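Local coordinates for protein methionyl-tRNA formyltransferase (Clostridium thermocellum, PDB 1ZGH) that probably transfers a formyl group to the amino group of methionine carried on initiator tRNA, preparing it to start bacterial protein synthesis, at residues I215-D219 against F237-S241. Residues are numbered along the deposited sequence; the frame is centred on the assembly and turned at random.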
loop_
_atom_site.group_PDB
_atom_site.type_symbol
_atom_site.label_atom_id
_atom_site.label_comp_id
_atom_site.label_asym_id
_atom_site.label_seq_id
_atom_site.Cartn_x
_atom_site.Cartn_y
_atom_site.Cartn_z
ATOM N N ILE A 215 7.936 -14.248 -7.107
ATOM C CA ILE A 215 8.301 -13.371 -8.195
ATOM C C ILE A 215 7.257 -12.263 -8.422
ATOM O O ILE A 215 7.613 -11.067 -8.447
ATOM C CB ILE A 215 8.544 -14.127 -9.518
ATOM C CG1 ILE A 215 9.676 -15.155 -9.343
ATOM C CG2 ILE A 215 8.855 -13.094 -10.643
ATOM C CD1 ILE A 215 9.815 -16.074 -10.536
ATOM N N ARG A 216 5.983 -12.636 -8.546
ATOM C CA ARG A 216 4.954 -11.630 -8.813
ATOM C C ARG A 216 4.748 -10.620 -7.657
ATOM O O ARG A 216 4.515 -9.453 -7.926
ATOM C CB ARG A 216 3.619 -12.252 -9.173
ATOM C CG ARG A 216 2.786 -12.784 -7.997
ATOM C CD ARG A 216 1.685 -13.644 -8.556
ATOM N NE ARG A 216 0.922 -14.354 -7.534
ATOM C CZ ARG A 216 -0.117 -13.861 -6.873
ATOM N NH1 ARG A 216 -0.590 -12.633 -7.102
ATOM N NH2 ARG A 216 -0.728 -14.627 -6.010
HETATM N N MSE A 217 4.849 -11.091 -6.413
HETATM C CA MSE A 217 4.537 -10.278 -5.230
HETATM C C MSE A 217 5.634 -9.243 -4.975
HETATM O O MSE A 217 5.383 -8.265 -4.293
HETATM C CB MSE A 217 4.300 -11.113 -3.979
HETATM C CG MSE A 217 5.568 -11.544 -3.220
HETATM SE SE MSE A 217 5.179 -12.810 -1.793
HETATM C CE MSE A 217 6.988 -12.723 -0.836
ATOM N N LEU A 218 6.825 -9.471 -5.543
ATOM C CA LEU A 218 7.942 -8.528 -5.498
ATOM C C LEU A 218 8.238 -7.732 -6.783
ATOM O O LEU A 218 9.227 -6.972 -6.832
ATOM C CB LEU A 218 9.190 -9.277 -5.018
ATOM C CG LEU A 218 9.023 -9.871 -3.619
ATOM C CD1 LEU A 218 10.024 -10.992 -3.352
ATOM C CD2 LEU A 218 9.089 -8.823 -2.557
ATOM N N ASP A 219 7.374 -7.893 -7.798
ATOM C CA ASP A 219 7.487 -7.288 -9.102
ATOM C C ASP A 219 6.677 -5.994 -9.133
ATOM O O ASP A 219 5.518 -5.950 -9.556
ATOM C CB ASP A 219 7.067 -8.310 -10.149
ATOM C CG ASP A 219 7.344 -7.884 -11.576
ATOM O OD1 ASP A 219 7.856 -6.750 -11.842
ATOM O OD2 ASP A 219 6.998 -8.687 -12.476
ATOM N N PHE A 237 14.388 -11.990 -10.592
ATOM C CA PHE A 237 13.337 -12.393 -11.511
ATOM C C PHE A 237 12.197 -11.390 -11.543
ATOM O O PHE A 237 11.874 -10.757 -10.520
ATOM C CB PHE A 237 12.756 -13.783 -11.104
ATOM C CG PHE A 237 13.785 -14.861 -11.013
ATOM C CD1 PHE A 237 14.136 -15.594 -12.131
ATOM C CD2 PHE A 237 14.423 -15.153 -9.793
ATOM C CE1 PHE A 237 15.101 -16.554 -12.062
ATOM C CE2 PHE A 237 15.374 -16.131 -9.731
ATOM C CZ PHE A 237 15.711 -16.828 -10.878
ATOM N N SER A 238 11.573 -11.278 -12.706
ATOM C CA SER A 238 10.349 -10.484 -12.870
ATOM C C SER A 238 9.535 -10.995 -14.066
ATOM O O SER A 238 10.002 -11.892 -14.823
ATOM C CB SER A 238 10.715 -9.004 -13.021
ATOM O OG SER A 238 11.552 -8.862 -14.152
ATOM N N ARG A 239 8.311 -10.471 -14.190
ATOM C CA ARG A 239 7.409 -10.748 -15.281
ATOM C C ARG A 239 7.201 -12.261 -15.491
ATOM O O ARG A 239 7.346 -12.818 -16.598
ATOM C CB ARG A 239 7.903 -10.113 -16.565
ATOM C CG ARG A 239 6.790 -10.027 -17.630
ATOM C CD ARG A 239 7.006 -8.858 -18.572
ATOM N NE ARG A 239 8.236 -8.960 -19.345
ATOM C CZ ARG A 239 8.321 -9.387 -20.598
ATOM N NH1 ARG A 239 7.250 -9.835 -21.260
ATOM N NH2 ARG A 239 9.507 -9.377 -21.197
ATOM N N ALA A 240 6.820 -12.907 -14.409
ATOM C CA ALA A 240 6.582 -14.324 -14.407
ATOM C C ALA A 240 5.260 -14.678 -15.079
ATOM O O ALA A 240 4.290 -13.947 -14.944
ATOM C CB ALA A 240 6.552 -14.796 -12.999
ATOM N N SER A 241 5.228 -15.806 -15.776
ATOM C CA SER A 241 4.006 -16.283 -16.406
ATOM C C SER A 241 4.035 -17.799 -16.307
ATOM O O SER A 241 5.032 -18.431 -16.638
ATOM C CB SER A 241 3.949 -15.785 -17.856
ATOM O OG SER A 241 2.746 -16.051 -18.517
HETATM O O HOH W 1 10.236 -10.286 -8.258
#
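Ile215, in the last turn of helix 208-217, splits its two branches between neighbouring parts of strand 233-243. Its CG2, anti to the backbone N, enters the corner that the strand makes at Arg239, lying 3.7 Å from Ala240 CB and equally near Ser238 CA. The other branch, CG1 and CD1, crosses Phe237 at an angle: Ile215 CD1 lies 3.8 Å from Phe237 CB and only skirts the ring, obliquely. A beta-branched residue suits this place because CG2 can sit in the corner against Ser238 and Ala240 while the longer branch reaches Phe237, and the small methyl of Ala240 lets helix and strand come close. The carbonyl of Ile215, near the helix end, is bridged to the strand by a water that donates to Ile215 O at 2.7 Å and to Phe237 O at 2.8 Å. Past the helix, Asp219 extends its carboxylate to the strand with CG anti to the backbone N (chi1 -171°). Asp219 OD2 accepts the backbone N-H of Arg239 at 2.8 Å in a nearly straight bond. The donor comes from above the carboxylate plane, 43° out of it. Within the C-terminal domain, a small apolar contact, a water bridge and one carboxylate acceptor together tie the helix end to the bent strand. The direct polar link thus depends on the backbone of Arg239 and not on its side chain, which pairs with Asp250.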